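PDB 2W8D: processed glycerol phosphate lipoteichoic acid synthase 2 from Bacillus subtilis, which belongs to the sulfatase family of the alkaline phosphatase clan and binds a magnesium ion in its C-terminal domain. Local coordinates for residues E68-D73 with A297-E302; I252-G257 with L292-A297; E302-Y307 with D334-E339. All coordinates share one frame; numbering follows the deposited sequence.

Contact 1 of 3, residues E68-D73 with A297-E302; sequences ETFYFD and AGVKGE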
ATOM      1  N   GLU A  68       9.243 -15.443 -10.492  1.00 19.13           N
ATOM      2  CA  GLU A  68       8.754 -14.350 -11.357  1.00 18.94           C
ATOM      3  C   GLU A  68       8.187 -13.130 -10.649  1.00 18.21           C
ATOM      4  O   GLU A  68       8.187 -12.035 -11.205  1.00 18.51           O
ATOM      5  CB  GLU A  68       7.739 -14.865 -12.403  1.00 19.01           C
ATOM      6  CG  GLU A  68       6.490 -15.574 -11.861  1.00 19.67           C
ATOM      7  CD  GLU A  68       5.614 -16.166 -12.987  1.00 23.86           C
ATOM      8  OE1 GLU A  68       5.061 -15.382 -13.804  1.00 24.33           O
ATOM      9  OE2 GLU A  68       5.470 -17.415 -13.059  1.00 21.61           O
ATOM     10  N   THR A  69       7.698 -13.307  -9.426  1.00 17.30           N
ATOM     11  CA  THR A  69       7.046 -12.215  -8.712  1.00 15.40           C
ATOM     12  C   THR A  69       8.053 -11.493  -7.817  1.00 14.77           C
ATOM     13  O   THR A  69       8.836 -12.135  -7.122  1.00 13.81           O
ATOM     14  CB  THR A  69       5.874 -12.749  -7.891  1.00 15.48           C
ATOM     15  OG1 THR A  69       5.048 -13.558  -8.732  1.00 14.10           O
ATOM     16  CG2 THR A  69       5.046 -11.617  -7.303  1.00 14.85           C
ATOM     17  N   PHE A  70       8.055 -10.161  -7.885  1.00 14.04           N
ATOM     18  CA  PHE A  70       8.844  -9.339  -6.977  1.00 14.01           C
ATOM     19  C   PHE A  70       8.158  -9.430  -5.650  1.00 14.26           C
ATOM     20  O   PHE A  70       6.959  -9.147  -5.552  1.00 14.28           O
ATOM     21  CB  PHE A  70       8.828  -7.856  -7.318  1.00 13.47           C
ATOM     22  CG  PHE A  70       9.549  -7.470  -8.589  1.00 13.49           C
ATOM     23  CD1 PHE A  70      10.902  -7.195  -8.580  1.00 13.35           C
ATOM     24  CD2 PHE A  70       8.841  -7.257  -9.761  1.00 11.15           C
ATOM     25  CE1 PHE A  70      11.541  -6.786  -9.723  1.00 12.96           C
ATOM     26  CE2 PHE A  70       9.472  -6.838 -10.907  1.00 11.28           C
ATOM     27  CZ  PHE A  70      10.819  -6.604 -10.893  1.00 12.86           C
ATOM     28  N   TYR A  71       8.906  -9.819  -4.628  1.00 14.82           N
ATOM     29  CA  TYR A  71       8.406  -9.769  -3.267  1.00 15.24           C
ATOM     30  C   TYR A  71       9.410  -8.973  -2.425  1.00 15.80           C
ATOM     31  O   TYR A  71      10.616  -9.172  -2.563  1.00 15.72           O
ATOM     32  CB  TYR A  71       8.215 -11.184  -2.705  1.00 15.69           C
ATOM     33  CG  TYR A  71       7.852 -11.181  -1.229  1.00 15.21           C
ATOM     34  CD1 TYR A  71       6.672 -10.568  -0.798  1.00 15.16           C
ATOM     35  CD2 TYR A  71       8.691 -11.757  -0.272  1.00 14.47           C
ATOM     36  CE1 TYR A  71       6.329 -10.545   0.536  1.00 15.24           C
ATOM     37  CE2 TYR A  71       8.365 -11.726   1.100  1.00 13.18           C
ATOM     38  CZ  TYR A  71       7.181 -11.112   1.482  1.00 15.78           C
ATOM     39  OH  TYR A  71       6.810 -11.046   2.805  1.00 19.33           O
ATOM     40  N   PHE A  72       8.895  -8.064  -1.594  1.00 15.69           N
ATOM     41  CA  PHE A  72       9.689  -7.183  -0.751  1.00 15.99           C
ATOM     42  C   PHE A  72       9.369  -7.497   0.713  1.00 16.41           C
ATOM     43  O   PHE A  72       8.248  -7.234   1.177  1.00 16.60           O
ATOM     44  CB  PHE A  72       9.363  -5.702  -1.049  1.00 15.65           C
ATOM     45  CG  PHE A  72       9.437  -5.332  -2.524  1.00 14.95           C
ATOM     46  CD1 PHE A  72      10.561  -4.700  -3.047  1.00 13.85           C
ATOM     47  CD2 PHE A  72       8.383  -5.608  -3.379  1.00 13.08           C
ATOM     48  CE1 PHE A  72      10.631  -4.360  -4.396  1.00 13.05           C
ATOM     49  CE2 PHE A  72       8.450  -5.268  -4.730  1.00 12.47           C
ATOM     50  CZ  PHE A  72       9.578  -4.643  -5.233  1.00 12.59           C
ATOM     51  N   ASP A  73      10.362  -8.045   1.433  1.00 16.12           N
ATOM     52  CA  ASP A  73      10.202  -8.502   2.816  1.00 16.04           C
ATOM     53  C   ASP A  73      10.653  -7.482   3.898  1.00 15.39           C
ATOM     54  O   ASP A  73      10.527  -7.725   5.118  1.00 14.82           O
ATOM     55  CB  ASP A  73      10.897  -9.863   2.991  1.00 16.21           C
ATOM     56  CG  ASP A  73      12.400  -9.781   2.793  1.00 17.67           C
ATOM     57  OD1 ASP A  73      12.895  -9.013   1.953  1.00 21.26           O
ATOM     58  OD2 ASP A  73      13.118 -10.495   3.480  1.00 23.94           O
ATOM     59  N   ALA A 297       3.996  -8.447 -15.841  1.00 18.33           N
ATOM     60  CA  ALA A 297       4.068  -9.486 -16.876  1.00 18.88           C
ATOM     61  C   ALA A 297       5.050  -9.075 -17.951  1.00 19.03           C
ATOM     62  O   ALA A 297       5.044  -7.907 -18.386  1.00 19.54           O
ATOM     63  CB  ALA A 297       2.700  -9.713 -17.476  1.00 18.86           C
ATOM     64  N   GLY A 298       5.863 -10.029 -18.407  1.00 18.49           N
ATOM     65  CA  GLY A 298       6.942  -9.722 -19.339  1.00 17.93           C
ATOM     66  C   GLY A 298       8.245  -9.358 -18.642  1.00 18.57           C
ATOM     67  O   GLY A 298       9.282  -9.237 -19.310  1.00 17.83           O
ATOM     68  N   VAL A 299       8.188  -9.194 -17.302  1.00 18.58           N
ATOM     69  CA  VAL A 299       9.346  -8.826 -16.476  1.00 18.88           C
ATOM     70  C   VAL A 299       9.645  -9.867 -15.384  1.00 19.55           C
ATOM     71  O   VAL A 299       8.779 -10.211 -14.576  1.00 20.59           O
ATOM     72  CB  VAL A 299       9.174  -7.428 -15.800  1.00 18.76           C
ATOM     73  CG1 VAL A 299      10.435  -7.020 -15.082  1.00 17.60           C
ATOM     74  CG2 VAL A 299       8.819  -6.359 -16.828  1.00 19.44           C
ATOM     75  N   LYS A 300      10.883 -10.335 -15.338  1.00 19.27           N
ATOM     76  CA  LYS A 300      11.297 -11.288 -14.328  1.00 19.53           C
ATOM     77  C   LYS A 300      11.545 -10.615 -12.959  1.00 19.48           C
ATOM     78  O   LYS A 300      12.529  -9.893 -12.785  1.00 19.83           O
ATOM     79  CB  LYS A 300      12.545 -12.036 -14.806  1.00 19.31           C
ATOM     80  CG  LYS A 300      12.886 -13.236 -13.939  1.00 20.60           C
ATOM     81  CD  LYS A 300      14.159 -13.929 -14.404  1.00 20.79           C
ATOM     82  CE  LYS A 300      14.687 -14.889 -13.337  1.00 22.08           C
ATOM     83  NZ  LYS A 300      14.838 -14.195 -12.012  1.00 22.42           N
ATOM     84  N   GLY A 301      10.651 -10.855 -12.001  1.00 18.92           N
ATOM     85  CA  GLY A 301      10.764 -10.273 -10.677  1.00 18.52           C
ATOM     86  C   GLY A 301      11.868 -10.882  -9.824  1.00 18.89           C
ATOM     87  O   GLY A 301      12.404 -11.927 -10.137  1.00 17.68           O
ATOM     88  N   GLU A 302      12.214 -10.187  -8.745  1.00 19.30           N
ATOM     89  CA  GLU A 302      13.218 -10.646  -7.805  1.00 19.83           C
ATOM     90  C   GLU A 302      12.661 -10.482  -6.402  1.00 19.21           C
ATOM     91  O   GLU A 302      11.825  -9.602  -6.168  1.00 18.69           O
ATOM     92  CB  GLU A 302      14.482  -9.792  -7.935  1.00 20.61           C
ATOM     93  CG  GLU A 302      15.236  -9.940  -9.238  1.00 23.58           C
ATOM     94  CD  GLU A 302      15.905 -11.307  -9.357  1.00 28.11           C
ATOM     95  OE1 GLU A 302      16.768 -11.643  -8.509  1.00 29.05           O
ATOM     96  OE2 GLU A 302      15.561 -12.046 -10.307  1.00 30.56           O
TER

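Contact 2 of 3, residues I252-G257 with L292-A297; sequences IIVMYG and LFIHAA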
ATOM      1  N   ILE A 252       0.224  -5.305 -14.662  1.00 19.09           N
ATOM      2  CA  ILE A 252       1.083  -5.255 -13.514  1.00 18.39           C
ATOM      3  C   ILE A 252       0.140  -5.339 -12.326  1.00 18.53           C
ATOM      4  O   ILE A 252      -0.688  -4.439 -12.094  1.00 18.27           O
ATOM      5  CB  ILE A 252       1.854  -3.930 -13.441  1.00 18.78           C
ATOM      6  CG1 ILE A 252       2.722  -3.730 -14.675  1.00 16.79           C
ATOM      7  CG2 ILE A 252       2.717  -3.850 -12.168  1.00 16.40           C
ATOM      8  CD1 ILE A 252       3.326  -2.329 -14.698  1.00 16.85           C
ATOM      9  N   ILE A 253       0.255  -6.431 -11.577  1.00 18.35           N
ATOM     10  CA  ILE A 253      -0.535  -6.587 -10.361  1.00 17.34           C
ATOM     11  C   ILE A 253       0.365  -6.230  -9.206  1.00 17.53           C
ATOM     12  O   ILE A 253       1.474  -6.748  -9.101  1.00 17.45           O
ATOM     13  CB  ILE A 253      -1.060  -8.028 -10.244  1.00 17.70           C
ATOM     14  CG1 ILE A 253      -1.927  -8.356 -11.491  1.00 16.17           C
ATOM     15  CG2 ILE A 253      -1.767  -8.240  -8.885  1.00 14.02           C
ATOM     16  CD1 ILE A 253      -2.226  -9.788 -11.736  1.00 16.13           C
ATOM     17  N   VAL A 254      -0.108  -5.321  -8.363  1.00 17.60           N
ATOM     18  CA  VAL A 254       0.643  -4.811  -7.228  1.00 16.85           C
ATOM     19  C   VAL A 254      -0.229  -4.993  -5.999  1.00 17.22           C
ATOM     20  O   VAL A 254      -1.312  -4.395  -5.915  1.00 17.76           O
ATOM     21  CB  VAL A 254       0.797  -3.267  -7.348  1.00 17.81           C
ATOM     22  CG1 VAL A 254       1.579  -2.690  -6.159  1.00 15.22           C
ATOM     23  CG2 VAL A 254       1.376  -2.859  -8.681  1.00 16.55           C
HETATM   24  N   MSE A 255       0.249  -5.752  -5.016  1.00 16.43           N
HETATM   25  CA  MSE A 255      -0.527  -6.016  -3.807  1.00 16.11           C
HETATM   26  C   MSE A 255       0.221  -5.660  -2.566  1.00 16.05           C
HETATM   27  O   MSE A 255       1.409  -5.996  -2.415  1.00 16.25           O
HETATM   28  CB  MSE A 255      -0.966  -7.466  -3.724  1.00 15.73           C
HETATM   29  CG  MSE A 255      -1.690  -7.888  -4.984  1.00 18.44           C
HETATM   30 SE   MSE A 255      -2.424  -9.657  -4.760  1.00 27.06          SE
HETATM   31  CE  MSE A 255      -0.743 -10.696  -4.645  1.00 17.60           C
ATOM     32  N   TYR A 256      -0.501  -5.047  -1.637  1.00 15.51           N
ATOM     33  CA  TYR A 256       0.128  -4.600  -0.404  1.00 15.32           C
ATOM     34  C   TYR A 256      -0.780  -4.729   0.812  1.00 15.16           C
ATOM     35  O   TYR A 256      -1.986  -4.408   0.752  1.00 13.91           O
ATOM     36  CB  TYR A 256       0.546  -3.130  -0.561  1.00 14.73           C
ATOM     37  CG  TYR A 256      -0.606  -2.192  -0.772  1.00 15.81           C
ATOM     38  CD1 TYR A 256      -1.134  -1.484   0.295  1.00 16.55           C
ATOM     39  CD2 TYR A 256      -1.156  -1.983  -2.040  1.00 14.11           C
ATOM     40  CE1 TYR A 256      -2.222  -0.619   0.134  1.00 16.35           C
ATOM     41  CE2 TYR A 256      -2.257  -1.130  -2.218  1.00 16.44           C
ATOM     42  CZ  TYR A 256      -2.769  -0.427  -1.129  1.00 18.84           C
ATOM     43  OH  TYR A 256      -3.821   0.479  -1.251  1.00 16.01           O
ATOM     44  N   GLY A 257      -0.187  -5.119   1.940  1.00 14.86           N
ATOM     45  CA  GLY A 257      -0.908  -5.001   3.204  1.00 15.54           C
ATOM     46  C   GLY A 257      -1.031  -3.514   3.498  1.00 16.18           C
ATOM     47  O   GLY A 257      -0.067  -2.768   3.285  1.00 16.18           O
ATOM     48  N   LEU A 292       4.541  -6.678   0.134  1.00 14.64           N
ATOM     49  CA  LEU A 292       4.353  -5.977  -1.108  1.00 14.89           C
ATOM     50  C   LEU A 292       4.724  -6.973  -2.182  1.00 14.95           C
ATOM     51  O   LEU A 292       5.803  -7.543  -2.127  1.00 14.74           O
ATOM     52  CB  LEU A 292       5.246  -4.743  -1.205  1.00 13.83           C
ATOM     53  CG  LEU A 292       5.233  -4.129  -2.621  1.00 13.52           C
ATOM     54  CD1 LEU A 292       3.851  -3.542  -3.071  1.00 10.65           C
ATOM     55  CD2 LEU A 292       6.311  -3.052  -2.768  1.00 10.62           C
ATOM     56  N   PHE A 293       3.821  -7.193  -3.127  1.00 15.14           N
ATOM     57  CA  PHE A 293       4.057  -8.104  -4.258  1.00 15.80           C
ATOM     58  C   PHE A 293       3.854  -7.289  -5.535  1.00 15.87           C
ATOM     59  O   PHE A 293       2.925  -6.487  -5.594  1.00 16.38           O
ATOM     60  CB  PHE A 293       3.028  -9.253  -4.275  1.00 15.77           C
ATOM     61  CG  PHE A 293       3.122 -10.178  -3.112  1.00 16.23           C
ATOM     62  CD1 PHE A 293       3.923 -11.298  -3.174  1.00 17.79           C
ATOM     63  CD2 PHE A 293       2.399  -9.938  -1.940  1.00 15.68           C
ATOM     64  CE1 PHE A 293       4.024 -12.178  -2.079  1.00 16.52           C
ATOM     65  CE2 PHE A 293       2.482 -10.817  -0.872  1.00 16.54           C
ATOM     66  CZ  PHE A 293       3.307 -11.944  -0.950  1.00 13.82           C
ATOM     67  N   ILE A 294       4.736  -7.458  -6.520  1.00 15.10           N
ATOM     68  CA  ILE A 294       4.538  -6.868  -7.833  1.00 15.00           C
ATOM     69  C   ILE A 294       4.788  -7.960  -8.883  1.00 15.38           C
ATOM     70  O   ILE A 294       5.910  -8.461  -9.004  1.00 14.42           O
ATOM     71  CB  ILE A 294       5.512  -5.694  -8.135  1.00 14.05           C
ATOM     72  CG1 ILE A 294       5.337  -4.530  -7.177  1.00 14.83           C
ATOM     73  CG2 ILE A 294       5.322  -5.200  -9.537  1.00 16.49           C
ATOM     74  CD1 ILE A 294       6.417  -3.503  -7.339  1.00 14.41           C
ATOM     75  N   HIS A 295       3.746  -8.329  -9.617  1.00 15.41           N
ATOM     76  CA  HIS A 295       3.926  -9.190 -10.766  1.00 16.64           C
ATOM     77  C   HIS A 295       3.668  -8.348 -11.995  1.00 16.12           C
ATOM     78  O   HIS A 295       2.553  -7.927 -12.253  1.00 15.71           O
ATOM     79  CB  HIS A 295       3.021 -10.418 -10.720  1.00 17.74           C
ATOM     80  CG  HIS A 295       3.281 -11.383 -11.839  1.00 19.31           C
ATOM     81  ND1 HIS A 295       2.679 -11.270 -13.071  1.00 20.80           N
ATOM     82  CD2 HIS A 295       4.116 -12.448 -11.926  1.00 21.17           C
ATOM     83  CE1 HIS A 295       3.126 -12.223 -13.875  1.00 20.97           C
ATOM     84  NE2 HIS A 295       3.999 -12.953 -13.201  1.00 23.43           N
ATOM     85  N   ALA A 296       4.752  -8.027 -12.688  1.00 16.63           N
ATOM     86  CA  ALA A 296       4.731  -7.256 -13.896  1.00 16.67           C
ATOM     87  C   ALA A 296       4.977  -8.286 -14.963  1.00 17.62           C
ATOM     88  O   ALA A 296       6.026  -8.956 -14.980  1.00 18.35           O
ATOM     89  CB  ALA A 296       5.824  -6.242 -13.877  1.00 16.23           C
ATOM     90  N   ALA A 297       3.996  -8.447 -15.841  1.00 18.33           N
ATOM     91  CA  ALA A 297       4.068  -9.486 -16.876  1.00 18.88           C
ATOM     92  C   ALA A 297       5.050  -9.075 -17.951  1.00 19.03           C
ATOM     93  O   ALA A 297       5.044  -7.907 -18.386  1.00 19.54           O
ATOM     94  CB  ALA A 297       2.700  -9.713 -17.476  1.00 18.86           C
TER

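Contact 3 of 3, residues E302-Y307 with D334-E339; sequences EKVHKY and DILSKE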
ATOM      1  N   GLU A 302      12.214 -10.187  -8.745  1.00 19.30           N
ATOM      2  CA  GLU A 302      13.218 -10.646  -7.805  1.00 19.83           C
ATOM      3  C   GLU A 302      12.661 -10.482  -6.402  1.00 19.21           C
ATOM      4  O   GLU A 302      11.825  -9.602  -6.168  1.00 18.69           O
ATOM      5  CB  GLU A 302      14.482  -9.792  -7.935  1.00 20.61           C
ATOM      6  CG  GLU A 302      15.236  -9.940  -9.238  1.00 23.58           C
ATOM      7  CD  GLU A 302      15.905 -11.307  -9.357  1.00 28.11           C
ATOM      8  OE1 GLU A 302      16.768 -11.643  -8.509  1.00 29.05           O
ATOM      9  OE2 GLU A 302      15.561 -12.046 -10.307  1.00 30.56           O
ATOM     10  N   LYS A 303      13.135 -11.315  -5.483  1.00 18.16           N
ATOM     11  CA  LYS A 303      12.859 -11.164  -4.050  1.00 18.12           C
ATOM     12  C   LYS A 303      13.777 -10.097  -3.516  1.00 17.27           C
ATOM     13  O   LYS A 303      14.920 -10.382  -3.190  1.00 17.34           O
ATOM     14  CB  LYS A 303      13.113 -12.494  -3.316  1.00 17.94           C
ATOM     15  CG  LYS A 303      12.648 -13.726  -4.134  1.00 20.55           C
ATOM     16  CD  LYS A 303      11.122 -13.697  -4.375  1.00 20.42           C
ATOM     17  CE  LYS A 303      10.764 -14.235  -5.698  1.00 19.75           C
ATOM     18  NZ  LYS A 303       9.310 -14.501  -5.789  1.00 19.35           N
ATOM     19  N   VAL A 304      13.310  -8.856  -3.447  1.00 16.66           N
ATOM     20  CA  VAL A 304      14.220  -7.756  -3.046  1.00 16.40           C
ATOM     21  C   VAL A 304      14.198  -7.420  -1.544  1.00 16.25           C
ATOM     22  O   VAL A 304      13.130  -7.372  -0.946  1.00 16.58           O
ATOM     23  CB  VAL A 304      14.189  -6.510  -4.031  1.00 16.49           C
ATOM     24  CG1 VAL A 304      13.190  -6.690  -5.157  1.00 15.64           C
ATOM     25  CG2 VAL A 304      14.050  -5.212  -3.325  1.00 14.46           C
ATOM     26  N   HIS A 305      15.383  -7.236  -0.947  1.00 15.85           N
ATOM     27  CA  HIS A 305      15.524  -7.045   0.517  1.00 15.89           C
ATOM     28  C   HIS A 305      15.771  -5.602   0.943  1.00 15.49           C
ATOM     29  O   HIS A 305      15.961  -5.312   2.131  1.00 14.66           O
ATOM     30  CB  HIS A 305      16.613  -7.962   1.103  1.00 15.10           C
ATOM     31  CG  HIS A 305      16.483  -9.374   0.655  1.00 18.02           C
ATOM     32  ND1 HIS A 305      15.344 -10.118   0.883  1.00 21.52           N
ATOM     33  CD2 HIS A 305      17.315 -10.165  -0.062  1.00 20.02           C
ATOM     34  CE1 HIS A 305      15.485 -11.313   0.330  1.00 21.93           C
ATOM     35  NE2 HIS A 305      16.675 -11.369  -0.240  1.00 22.14           N
ATOM     36  N   LYS A 306      15.795  -4.712  -0.029  1.00 15.59           N
ATOM     37  CA  LYS A 306      15.919  -3.299   0.262  1.00 16.27           C
ATOM     38  C   LYS A 306      14.777  -2.814   1.169  1.00 15.68           C
ATOM     39  O   LYS A 306      13.620  -3.125   0.943  1.00 15.56           O
ATOM     40  CB  LYS A 306      15.892  -2.501  -1.036  1.00 16.45           C
ATOM     41  CG  LYS A 306      17.107  -2.725  -1.922  1.00 18.55           C
ATOM     42  CD  LYS A 306      17.079  -1.704  -3.022  1.00 21.87           C
ATOM     43  CE  LYS A 306      18.085  -1.999  -4.125  1.00 24.24           C
ATOM     44  NZ  LYS A 306      17.752  -1.080  -5.263  1.00 25.26           N
ATOM     45  N   TYR A 307      15.131  -2.059   2.198  1.00 15.57           N
ATOM     46  CA  TYR A 307      14.163  -1.348   3.053  1.00 15.01           C
ATOM     47  C   TYR A 307      13.409  -0.342   2.186  1.00 14.87           C
ATOM     48  O   TYR A 307      14.012   0.277   1.317  1.00 14.23           O
ATOM     49  CB  TYR A 307      14.903  -0.707   4.236  1.00 13.86           C
ATOM     50  CG  TYR A 307      15.226  -1.736   5.298  1.00 13.92           C
ATOM     51  CD1 TYR A 307      16.047  -2.833   5.031  1.00 15.45           C
ATOM     52  CD2 TYR A 307      14.654  -1.642   6.553  1.00 14.82           C
ATOM     53  CE1 TYR A 307      16.306  -3.817   6.031  1.00 15.43           C
ATOM     54  CE2 TYR A 307      14.901  -2.584   7.545  1.00 15.18           C
ATOM     55  CZ  TYR A 307      15.704  -3.655   7.286  1.00 17.18           C
ATOM     56  OH  TYR A 307      15.876  -4.526   8.314  1.00 18.45           O
ATOM     57  N   ASP A 334      11.939   5.149  -6.009  1.00 17.48           N
ATOM     58  CA  ASP A 334      11.827   3.889  -6.750  1.00 16.42           C
ATOM     59  C   ASP A 334      12.679   2.806  -6.087  1.00 16.51           C
ATOM     60  O   ASP A 334      13.898   2.935  -5.983  1.00 16.39           O
ATOM     61  CB  ASP A 334      12.270   4.124  -8.200  1.00 15.78           C
ATOM     62  CG  ASP A 334      12.338   2.842  -9.042  1.00 15.18           C
ATOM     63  OD1 ASP A 334      11.946   1.748  -8.610  1.00 17.12           O
ATOM     64  OD2 ASP A 334      12.811   2.927 -10.175  1.00 12.83           O
ATOM     65  N   ILE A 335      12.029   1.737  -5.649  1.00 16.75           N
ATOM     66  CA  ILE A 335      12.721   0.654  -4.966  1.00 17.99           C
ATOM     67  C   ILE A 335      13.718  -0.039  -5.877  1.00 18.61           C
ATOM     68  O   ILE A 335      14.767  -0.474  -5.424  1.00 19.62           O
ATOM     69  CB  ILE A 335      11.727  -0.369  -4.319  1.00 17.98           C
ATOM     70  CG1 ILE A 335      10.661   0.372  -3.520  1.00 15.41           C
ATOM     71  CG2 ILE A 335      12.457  -1.333  -3.364  1.00 18.64           C
ATOM     72  CD1 ILE A 335       9.445  -0.477  -3.125  1.00 13.89           C
ATOM     73  N   LEU A 336      13.418  -0.113  -7.175  1.00 19.34           N
ATOM     74  CA  LEU A 336      14.326  -0.816  -8.100  1.00 19.27           C
ATOM     75  C   LEU A 336      15.519   0.032  -8.507  1.00 18.97           C
ATOM     76  O   LEU A 336      16.415  -0.462  -9.155  1.00 18.96           O
ATOM     77  CB  LEU A 336      13.576  -1.347  -9.339  1.00 19.12           C
ATOM     78  CG  LEU A 336      12.422  -2.269  -8.933  1.00 18.70           C
ATOM     79  CD1 LEU A 336      11.620  -2.766 -10.140  1.00 17.48           C
ATOM     80  CD2 LEU A 336      12.954  -3.432  -8.060  1.00 15.23           C
ATOM     81  N   SER A 337      15.526   1.305  -8.126  1.00 18.66           N
ATOM     82  CA  SER A 337      16.640   2.196  -8.437  1.00 18.86           C
ATOM     83  C   SER A 337      17.913   1.833  -7.676  1.00 19.26           C
ATOM     84  O   SER A 337      17.856   1.502  -6.481  1.00 18.84           O
ATOM     85  CB  SER A 337      16.272   3.638  -8.113  1.00 18.81           C
ATOM     86  OG  SER A 337      17.403   4.480  -8.232  1.00 18.25           O
ATOM     87  N   LYS A 338      19.060   1.924  -8.356  1.00 19.48           N
ATOM     88  CA  LYS A 338      20.350   1.693  -7.696  1.00 20.22           C
ATOM     89  C   LYS A 338      20.566   2.616  -6.488  1.00 20.42           C
ATOM     90  O   LYS A 338      21.087   2.181  -5.463  1.00 20.37           O
ATOM     91  CB  LYS A 338      21.524   1.823  -8.681  1.00 20.15           C
ATOM     92  CG  LYS A 338      21.934   0.529  -9.391  1.00 21.04           C
ATOM     93  CD  LYS A 338      21.158   0.356 -10.707  1.00 23.71           C
ATOM     94  CE  LYS A 338      21.899  -0.513 -11.756  1.00 24.64           C
ATOM     95  NZ  LYS A 338      21.673  -1.975 -11.560  1.00 24.72           N
ATOM     96  N   GLU A 339      20.157   3.877  -6.628  1.00 20.78           N
ATOM     97  CA  GLU A 339      20.363   4.918  -5.627  1.00 21.34           C
ATOM     98  C   GLU A 339      19.283   4.926  -4.536  1.00 21.79           C
ATOM     99  O   GLU A 339      19.295   5.810  -3.670  1.00 23.10           O
ATOM    100  CB  GLU A 339      20.377   6.306  -6.298  1.00 21.82           C
ATOM    101  CG  GLU A 339      20.966   6.376  -7.765  1.00 22.82           C
ATOM    102  CD  GLU A 339      20.786   7.765  -8.446  1.00 24.34           C
ATOM    103  OE1 GLU A 339      21.357   7.983  -9.547  1.00 25.95           O
ATOM    104  OE2 GLU A 339      20.096   8.644  -7.880  1.00 23.30           O
TER

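Contact 1 of 3, residues E68-D73 with A297-E302
The ring of Phe-70 lies flat beneath the backbone of Gly-301. Gly-301 CA sits 3.4 Å from the ring centroid and only 1° off the ring normal, a CH-pi contact over the centre of the face. Gly-301 lies tight against main chain 68-70, where a CB would hit Glu-68 O and Phe-70 N. With CG anti to the carbonyl carbon of Phe-70 (chi1 -69°), the ring runs along the 299-302 backbone, and its far tip CZ comes 4.2 Å from Val-299 CG1. Two backbone bonds flank this overlap. Gly-301 N donates to Glu-68 O at 2.8 Å, from above the carbonyl plane (49° out of it), whereas Tyr-71 N reaches Glu-302 O weakly at 3.3 Å. The latter oxygen also receives the CA-H of Phe-70, with CA and O 3.1 Å apart. Here the loop leaving strand 292-296 comes back along strand 70-76 in the mixed sheet of the alkaline phosphatase-like domain; the adjoining strand 303-304 then pairs with 70-76 in parallel. On the outer, more exposed part of the loop, Lys-300 NZ and Glu-302 OE2 form a salt bridge of 2.8 Å. The carboxylate of Glu-68 turns to another partner, its OE1 hydrogen-bonding to NE2 of His-295.

Contact 2 of 3, residues I252-G257 with L292-A297
Ile-252 and Ile-294 run alongside each other in the same direction, their CG2 methyls 3.9 Å apart. Beyond them Ile-252 CG1 reaches Ala-296 CB at 4.1 Å. On the same face of the sheet Leu-292 holds CG anti to its backbone N (chi1 170°), which carries CD1 back across the strand pair. That methyl touches Val-254 CG1 at 3.9 Å, lies 3.5 Å from Met-255 O, and meets Tyr-256 at CB, while the ring of Tyr-256 is turned off the pair by its chi1 of 63°, CG lying between the backbone N and the carbonyl carbon. The other face carries Ile-253, His-295, Met-255 and Phe-293. The selenomethionine Met-255 bends at its last torsion, bringing CE 4.1 Å from Phe-293 CB, and the two side chains cross at a slant. Helix 219-244 packs on Ile-253 and Met-255, Tyr-71 stacks on the ring of Phe-293, and His-295 NE2 is hydrogen-bonded to Glu-68 OE1. Between the two layers of side chains, two reciprocal pairs of bonds fix the register, for example Met-255 N to Phe-293 O and Phe-293 N to Met-255 O, both 2.8 Å. At 177° the strands are antiparallel. Strand 251-257 also pairs in parallel with strand 33-39, and Asp-258, His-259 and Glu-40, which follow the ends of these two strands, bind magnesium together with phosphothreonine Thr-84, the strand-end metal site of the alkaline phosphatase-like fold.

Contact 3 of 3, residues E302-Y307 with D334-E339
The flat peptide carbonyl of Ile-335 is met in its own plane by Lys-306 NZ, 3.1 Å from Ile-335 O, with a C=O...N angle of 158°. Two other flat groups are partly engaged within their own segments. The carboxylate of Asp-334 takes Leu-336 N on OD1 at 2.8 Å, from above its plane by 53°, and its OD2 is hydrogen-bonded to His-319 ND1. The carbonyl oxygen of Lys-303 hovers 3.5 Å above the imidazole plane of His-305, nearer the border than the middle, and His-305 ND1 is hydrogen-bonded to Asp-73 OD1.

Lys-306 makes the polar link between the segments. Its CG is anti to the carbonyl carbon (chi1 -67°) and the chain is extended from there on, which carries NZ out to the carbonyl oxygens of the turn with the aliphatic part following: CD lies 3.6 Å from Ile-335 O. The same NZ has a second, weak bond to Ser-337 O at 2.9 Å, so the positive end is shared between two main-chain oxygens. Alongside, the contact is apolar. Val-304 CG2 touches Ile-335 CG2 at 4.2 Å, and Val-304 CG1 faces Leu-336 CD2 at 4.4 Å. Phe-72 of strand 70-76 packs on both Val-304 and Ile-335, and Phe-70 on Leu-336, which places this patch against the mixed sheet.

The gripped segment is tightly folded. Ser-337 N bonds to Asp-334 O, closing a type I beta turn, while the OD1 bond of Asp-334 makes an Asx turn inside it. Next, Ser-337 OG is hydrogen-bonded to Val-20 O and also accepts from Glu-339 N in an ST turn. A lysine just past short strand 303-304 thus holds one carbonyl of a side-chain-braced type I beta turn in plane and a second weakly, in the loop after helix 313-320.

How the contacts relate
From the N terminus, 68-73 comes first, at the start of strand 70-76, and waits more than 220 residues for 297-302 to close contact 1. Contact 2 is nested inside that loop: strand 251-257 is joined by strand 292-296 after 34 intervening residues, 13 of them helical, and Ala-297, ending segment 292-297, also begins 297-302. Contact 3 follows in series, sharing Glu-302 with contact 1 and closing a shorter loop at 334-339; no two contacts cross. Together they line up strands 251-257, 292-296, 70-76 and 303-304 in one mixed sheet, to which contact 3 ties the loop after helix 313-320. Further ties include Phe-70 O to Ile-294 N and Thr-69 O to Lys-303 NZ.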